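Local coordinates for beta-glucosidase (Chaetomella raphigera, PDB 6JXG), which probably hydrolyses terminal, non-reducing beta-D-glucosyl residues to release beta-D-glucose, as a secreted family 3 glycosidase of cellulose breakdown, at residues 353-365 and 371-383. Residues are numbered along the deposited sequence; the frame is centred on the assembly and turned at random.
Sequences AIIGQDAIDNPAG and DRGCDTGHLAMGW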
ATOM      1  N   ALA A 353     -29.679   0.839  17.227  1.00 18.28           N
ATOM      2  CA  ALA A 353     -28.777   1.631  18.046  1.00 18.41           C
ATOM      3  C   ALA A 353     -27.443   1.837  17.291  1.00 20.17           C
ATOM      4  O   ALA A 353     -26.962   0.896  16.603  1.00 15.39           O
ATOM      5  CB  ALA A 353     -28.534   0.927  19.407  1.00 19.47           C
ATOM      6  N   ILE A 354     -26.874   3.040  17.406  1.00 20.11           N
ATOM      7  CA  ILE A 354     -25.608   3.423  16.689  1.00 19.31           C
ATOM      8  C   ILE A 354     -24.617   3.843  17.772  1.00 18.28           C
ATOM      9  O   ILE A 354     -24.855   4.841  18.501  1.00 16.11           O
ATOM     10  CB  ILE A 354     -25.864   4.491  15.606  1.00 20.79           C
ATOM     11  CG1 ILE A 354     -26.907   3.989  14.602  1.00 20.62           C
ATOM     12  CG2 ILE A 354     -24.566   4.974  14.929  1.00 20.47           C
ATOM     13  CD1 ILE A 354     -26.525   2.872  13.650  1.00 20.75           C
ATOM     14  N   ILE A 355     -23.566   3.021  17.962  1.00 15.80           N
ATOM     15  CA  ILE A 355     -22.733   3.112  19.146  1.00 16.86           C
ATOM     16  C   ILE A 355     -21.250   3.267  18.789  1.00 15.62           C
ATOM     17  O   ILE A 355     -20.725   2.512  18.009  1.00 15.97           O
ATOM     18  CB  ILE A 355     -22.943   1.859  20.062  1.00 18.62           C
ATOM     19  CG1 ILE A 355     -24.406   1.729  20.425  1.00 22.46           C
ATOM     20  CG2 ILE A 355     -22.052   1.886  21.297  1.00 17.12           C
ATOM     21  CD1 ILE A 355     -24.807   0.336  20.813  1.00 25.11           C
ATOM     22  N   GLY A 356     -20.569   4.190  19.455  1.00 15.21           N
ATOM     23  CA  GLY A 356     -19.160   4.401  19.253  1.00 15.18           C
ATOM     24  C   GLY A 356     -18.885   5.706  18.601  1.00 13.88           C
ATOM     25  O   GLY A 356     -19.596   6.094  17.708  1.00 15.67           O
ATOM     26  N   GLN A 357     -17.802   6.351  19.001  1.00 14.06           N
ATOM     27  CA  GLN A 357     -17.437   7.630  18.425  1.00 14.83           C
ATOM     28  C   GLN A 357     -16.995   7.459  16.988  1.00 14.98           C
ATOM     29  O   GLN A 357     -17.023   8.407  16.267  1.00 16.78           O
ATOM     30  CB  GLN A 357     -16.316   8.324  19.218  1.00 14.15           C
ATOM     31  CG  GLN A 357     -15.005   7.634  19.287  1.00 14.95           C
ATOM     32  CD  GLN A 357     -13.917   8.549  19.757  1.00 15.23           C
ATOM     33  OE1 GLN A 357     -13.860   9.742  19.345  1.00 16.24           O
ATOM     34  NE2 GLN A 357     -13.108   8.063  20.651  1.00 15.12           N
ATOM     35  N   ASP A 358     -16.569   6.248  16.608  1.00 14.36           N
ATOM     36  CA  ASP A 358     -16.231   5.942  15.208  1.00 13.51           C
ATOM     37  C   ASP A 358     -17.429   6.090  14.250  1.00 13.90           C
ATOM     38  O   ASP A 358     -17.240   6.081  13.045  1.00 14.20           O
ATOM     39  CB  ASP A 358     -15.540   4.526  15.142  1.00 12.95           C
ATOM     40  CG  ASP A 358     -15.171   4.081  13.704  1.00 13.71           C
ATOM     41  OD1 ASP A 358     -14.364   4.797  13.096  1.00 13.06           O
ATOM     42  OD2 ASP A 358     -15.602   2.988  13.242  1.00 13.20           O
ATOM     43  N   ALA A 359     -18.656   6.272  14.735  1.00 13.14           N
ATOM     44  CA  ALA A 359     -19.803   6.389  13.887  1.00 14.74           C
ATOM     45  C   ALA A 359     -19.992   7.776  13.284  1.00 15.16           C
ATOM     46  O   ALA A 359     -20.760   7.907  12.318  1.00 15.07           O
ATOM     47  CB  ALA A 359     -21.084   6.051  14.643  1.00 15.63           C
ATOM     48  N   ILE A 360     -19.349   8.769  13.905  1.00 14.80           N
ATOM     49  CA  ILE A 360     -19.524  10.194  13.570  1.00 16.77           C
ATOM     50  C   ILE A 360     -18.215  10.882  13.293  1.00 14.97           C
ATOM     51  O   ILE A 360     -17.171  10.431  13.740  1.00 16.13           O
ATOM     52  CB  ILE A 360     -20.232  10.961  14.714  1.00 17.68           C
ATOM     53  CG1 ILE A 360     -19.405  10.858  16.004  1.00 18.47           C
ATOM     54  CG2 ILE A 360     -21.671  10.464  14.797  1.00 18.43           C
ATOM     55  CD1 ILE A 360     -19.908  11.725  17.123  1.00 21.12           C
ATOM     56  N   ASP A 361     -18.275  11.954  12.514  1.00 15.37           N
ATOM     57  CA  ASP A 361     -17.081  12.743  12.267  1.00 16.63           C
ATOM     58  C   ASP A 361     -16.571  13.344  13.611  1.00 16.46           C
ATOM     59  O   ASP A 361     -17.374  13.681  14.506  1.00 16.66           O
ATOM     60  CB  ASP A 361     -17.371  13.867  11.306  1.00 17.01           C
ATOM     61  CG  ASP A 361     -17.370  13.414   9.831  1.00 17.84           C
ATOM     62  OD1 ASP A 361     -16.943  12.295   9.550  1.00 20.88           O
ATOM     63  OD2 ASP A 361     -17.773  14.192   8.998  1.00 21.23           O
ATOM     64  N   ASN A 362     -15.268  13.504  13.697  1.00 15.49           N
ATOM     65  CA  ASN A 362     -14.598  14.104  14.835  1.00 15.78           C
ATOM     66  C   ASN A 362     -15.289  15.413  15.133  1.00 16.72           C
ATOM     67  O   ASN A 362     -15.355  16.246  14.244  1.00 15.68           O
ATOM     68  CB  ASN A 362     -13.134  14.332  14.533  1.00 16.09           C
ATOM     69  CG  ASN A 362     -12.383  14.939  15.725  1.00 17.17           C
ATOM     70  OD1 ASN A 362     -12.998  15.492  16.677  1.00 17.74           O
ATOM     71  ND2 ASN A 362     -11.083  14.793  15.724  1.00 16.15           N
ATOM     72  N   PRO A 363     -15.876  15.557  16.339  1.00 20.23           N
ATOM     73  CA  PRO A 363     -16.629  16.781  16.677  1.00 20.52           C
ATOM     74  C   PRO A 363     -15.762  18.037  16.632  1.00 20.13           C
ATOM     75  O   PRO A 363     -16.280  19.075  16.394  1.00 20.67           O
ATOM     76  CB  PRO A 363     -17.103  16.526  18.127  1.00 21.94           C
ATOM     77  CG  PRO A 363     -17.117  15.051  18.289  1.00 22.15           C
ATOM     78  CD  PRO A 363     -16.082  14.481  17.339  1.00 20.76           C
ATOM     79  N   ALA A 364     -14.463  17.935  16.849  1.00 20.87           N
ATOM     80  CA  ALA A 364     -13.573  19.112  16.772  1.00 18.79           C
ATOM     81  C   ALA A 364     -13.242  19.492  15.318  1.00 20.46           C
ATOM     82  O   ALA A 364     -12.628  20.497  15.075  1.00 18.35           O
ATOM     83  CB  ALA A 364     -12.292  18.819  17.543  1.00 18.57           C
ATOM     84  N   GLY A 365     -13.572  18.639  14.356  1.00 17.78           N
ATOM     85  CA  GLY A 365     -13.244  18.875  12.957  1.00 17.77           C
ATOM     86  C   GLY A 365     -12.425  17.722  12.338  1.00 16.81           C
ATOM     87  O   GLY A 365     -11.516  17.169  13.004  1.00 16.58           O
ATOM     88  N   ASP A 371      -1.618  16.251  10.759  1.00 12.94           N
ATOM     89  CA  ASP A 371      -1.218  14.995  10.114  1.00 12.41           C
ATOM     90  C   ASP A 371      -2.076  13.788  10.531  1.00 12.53           C
ATOM     91  O   ASP A 371      -1.637  12.677  10.465  1.00 11.76           O
ATOM     92  CB  ASP A 371       0.268  14.696  10.352  1.00 13.58           C
ATOM     93  CG  ASP A 371       1.193  15.773   9.788  1.00 13.87           C
ATOM     94  OD1 ASP A 371       0.824  16.410   8.789  1.00 14.29           O
ATOM     95  OD2 ASP A 371       2.320  15.900  10.301  1.00 13.62           O
ATOM     96  N   ARG A 372      -3.332  14.047  10.894  1.00 12.32           N
ATOM     97  CA  ARG A 372      -4.345  13.029  11.336  1.00 13.46           C
ATOM     98  C   ARG A 372      -3.856  12.270  12.578  1.00 13.31           C
ATOM     99  O   ARG A 372      -4.249  11.106  12.807  1.00 12.41           O
ATOM    100  CB  ARG A 372      -4.723  12.047  10.221  1.00 14.38           C
ATOM    101  CG  ARG A 372      -4.878  12.688   8.845  1.00 13.49           C
ATOM    102  CD  ARG A 372      -6.174  13.487   8.775  1.00 14.21           C
ATOM    103  NE  ARG A 372      -6.058  14.830   9.360  1.00 13.98           N
ATOM    104  CZ  ARG A 372      -5.647  15.909   8.744  1.00 14.05           C
ATOM    105  NH1 ARG A 372      -5.608  17.045   9.417  1.00 15.54           N
ATOM    106  NH2 ARG A 372      -5.343  15.908   7.462  1.00 15.46           N
ATOM    107  N   GLY A 373      -3.081  12.963  13.408  1.00 13.77           N
ATOM    108  CA  GLY A 373      -2.475  12.389  14.617  1.00 13.12           C
ATOM    109  C   GLY A 373      -3.415  12.296  15.797  1.00 14.55           C
ATOM    110  O   GLY A 373      -3.097  12.716  16.911  1.00 14.30           O
ATOM    111  N   CYS A 374      -4.543  11.664  15.598  1.00 15.35           N
ATOM    112  CA  CYS A 374      -5.384  11.220  16.676  1.00 15.99           C
ATOM    113  C   CYS A 374      -6.321  10.131  16.134  1.00 16.64           C
ATOM    114  O   CYS A 374      -6.560  10.047  14.890  1.00 15.59           O
ATOM    115  CB  CYS A 374      -6.230  12.422  17.204  1.00 17.69           C
ATOM    116  SG  CYS A 374      -7.525  13.031  16.103  1.00 17.87           S
ATOM    117  N   ASP A 375      -6.982   9.403  17.055  1.00 14.71           N
ATOM    118  CA  ASP A 375      -8.033   8.436  16.684  1.00 14.85           C
ATOM    119  C   ASP A 375      -9.320   8.863  17.384  1.00 17.72           C
ATOM    120  O   ASP A 375      -9.738   8.251  18.364  1.00 19.23           O
ATOM    121  CB  ASP A 375      -7.614   7.031  17.095  1.00 14.76           C
ATOM    122  CG  ASP A 375      -8.626   5.947  16.705  1.00 14.82           C
ATOM    123  OD1 ASP A 375      -9.446   6.190  15.838  1.00 13.98           O
ATOM    124  OD2 ASP A 375      -8.635   4.864  17.344  1.00 15.88           O
ATOM    125  N   THR A 376      -9.887   9.945  16.911  1.00 16.20           N
ATOM    126  CA  THR A 376     -11.040  10.602  17.529  1.00 14.94           C
ATOM    127  C   THR A 376     -12.080  10.738  16.446  1.00 14.26           C
ATOM    128  O   THR A 376     -11.780  11.170  15.320  1.00 14.10           O
ATOM    129  CB  THR A 376     -10.655  11.989  18.062  1.00 14.74           C
ATOM    130  OG1 THR A 376      -9.661  11.801  19.054  1.00 13.72           O
ATOM    131  CG2 THR A 376     -11.847  12.649  18.737  1.00 15.26           C
ATOM    132  N   GLY A 377     -13.315  10.391  16.749  1.00 12.75           N
ATOM    133  CA  GLY A 377     -14.289  10.227  15.712  1.00 13.42           C
ATOM    134  C   GLY A 377     -13.936   9.164  14.638  1.00 12.41           C
ATOM    135  O   GLY A 377     -13.050   8.339  14.830  1.00 14.33           O
ATOM    136  N   HIS A 378     -14.686   9.199  13.535  1.00 13.73           N
ATOM    137  CA  HIS A 378     -14.536   8.274  12.436  1.00 12.73           C
ATOM    138  C   HIS A 378     -13.138   8.218  11.885  1.00 12.61           C
ATOM    139  O   HIS A 378     -12.558   9.235  11.588  1.00 12.57           O
ATOM    140  CB  HIS A 378     -15.497   8.574  11.334  1.00 12.54           C
ATOM    141  CG  HIS A 378     -15.573   7.462  10.361  1.00 13.36           C
ATOM    142  ND1 HIS A 378     -15.762   6.155  10.756  1.00 12.97           N
ATOM    143  CD2 HIS A 378     -15.407   7.438   9.020  1.00 12.68           C
ATOM    144  CE1 HIS A 378     -15.752   5.382   9.679  1.00 13.56           C
ATOM    145  NE2 HIS A 378     -15.522   6.134   8.623  1.00 13.44           N
ATOM    146  N   LEU A 379     -12.592   7.009  11.819  1.00 11.96           N
ATOM    147  CA  LEU A 379     -11.243   6.811  11.410  1.00 12.13           C
ATOM    148  C   LEU A 379     -11.197   6.436   9.914  1.00 12.26           C
ATOM    149  O   LEU A 379     -11.743   5.371   9.551  1.00 12.67           O
ATOM    150  CB  LEU A 379     -10.574   5.695  12.229  1.00 12.40           C
ATOM    151  CG  LEU A 379      -9.151   5.346  11.816  1.00 12.58           C
ATOM    152  CD1 LEU A 379      -8.210   6.498  12.173  1.00 14.12           C
ATOM    153  CD2 LEU A 379      -8.648   4.125  12.503  1.00 14.29           C
ATOM    154  N   ALA A 380     -10.484   7.243   9.107  1.00 12.59           N
ATOM    155  CA  ALA A 380     -10.473   7.007   7.661  1.00 13.14           C
ATOM    156  C   ALA A 380      -9.122   7.091   7.018  1.00 14.93           C
ATOM    157  O   ALA A 380      -8.970   6.882   5.802  1.00 16.07           O
ATOM    158  CB  ALA A 380     -11.469   7.916   6.974  1.00 13.36           C
ATOM    159  N   MET A 381      -8.113   7.235   7.873  1.00 14.14           N
ATOM    160  CA  MET A 381      -6.725   7.451   7.464  1.00 16.88           C
ATOM    161  C   MET A 381      -5.888   7.227   8.776  1.00 14.90           C
ATOM    162  O   MET A 381      -6.315   7.718   9.847  1.00 14.44           O
ATOM    163  CB  MET A 381      -6.680   8.937   7.079  1.00 17.38           C
ATOM    164  CG  MET A 381      -5.494   9.302   6.377  1.00 17.40           C
ATOM    165  SD  MET A 381      -5.487  10.851   5.692  1.00 16.12           S
ATOM    166  CE  MET A 381      -6.908  10.887   4.617  1.00 17.70           C
ATOM    167  N   GLY A 382      -4.754   6.573   8.690  1.00 13.42           N
ATOM    168  CA  GLY A 382      -3.685   6.700   9.704  1.00 13.14           C
ATOM    169  C   GLY A 382      -2.915   8.025   9.731  1.00 12.62           C
ATOM    170  O   GLY A 382      -3.311   8.995   9.128  1.00 12.48           O
ATOM    171  N   TRP A 383      -1.860   8.131  10.548  1.00 12.35           N
ATOM    172  CA  TRP A 383      -1.226   9.447  10.703  1.00 11.44           C
ATOM    173  C   TRP A 383       0.171   9.484  10.107  1.00 11.03           C
ATOM    174  O   TRP A 383       0.796   8.455   9.861  1.00 10.66           O
ATOM    175  CB  TRP A 383      -1.139   9.896  12.162  1.00 10.89           C
ATOM    176  CG  TRP A 383      -0.254   9.144  13.035  1.00 10.73           C
ATOM    177  CD1 TRP A 383       1.101   9.221  13.086  1.00 10.61           C
ATOM    178  CD2 TRP A 383      -0.633   8.228  14.103  1.00 12.00           C
ATOM    179  NE1 TRP A 383       1.588   8.425  14.098  1.00 10.42           N
ATOM    180  CE2 TRP A 383       0.566   7.775  14.710  1.00 11.02           C
ATOM    181  CE3 TRP A 383      -1.843   7.735  14.566  1.00 11.13           C
ATOM    182  CZ2 TRP A 383       0.581   6.856  15.778  1.00 12.15           C
ATOM    183  CZ3 TRP A 383      -1.830   6.839  15.684  1.00 12.08           C
ATOM    184  CH2 TRP A 383      -0.621   6.404  16.246  1.00 12.07           C
TER
HETATM  185  O   HOH W   1     -13.457  11.973  11.938  1.00  9.81           O
HETATM  186  O   HOH W   2     -10.107  12.876  13.574  1.00 13.06           O
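Asp-358 and His-378 form the centre of this contact, in which the short 3-10 turn following strand 351-355 is gripped by the loop 371-383. With CG of His-378 anti to its backbone N, chi1 -167° carries the ring alongside Asp-358, its ND1 edge turned to the Asp-358 carbonyl. Its CB lies 3.5 Å from Ile-360 O, CG is 3.4 Å from Asp-358 O, and ND1 donates to that same carbonyl at 2.7 Å, within the carbonyl plane though tilted from the ring plane. CE1 comes 3.7 Å from Asp-358 OD1, which ND1 also reaches weakly, while NE2 meets Ser-511. Histidine suits the place because its two ring nitrogens can bond to two different partners, the Asp-358 carbonyl and Ser-511. The two carboxylate oxygens have separate partners: OD1 takes Leu-379 N nearly head-on (3.1 Å), and OD2 pairs with Asn-482. Backbone N of His-378 donates to Ile-360 O at 2.8 Å. Gly-377, at positive phi, passes so close that a CB would strike Asn-362 N. Its own N-H points almost straight at Gln-357 OE1 (2.7 Å), arriving from above the amide carbonyl plane; a leucine in place of this glutamine would probably leave the N-H without its acceptor. Asn-362 lies across Thr-376, with one water joining its ND2 to Thr-376 O. Side-chain oxygens of Gln-357 and Asp-358 thus serve backbone N-H groups of an irregular loop, fixing its course without regular strand pairing.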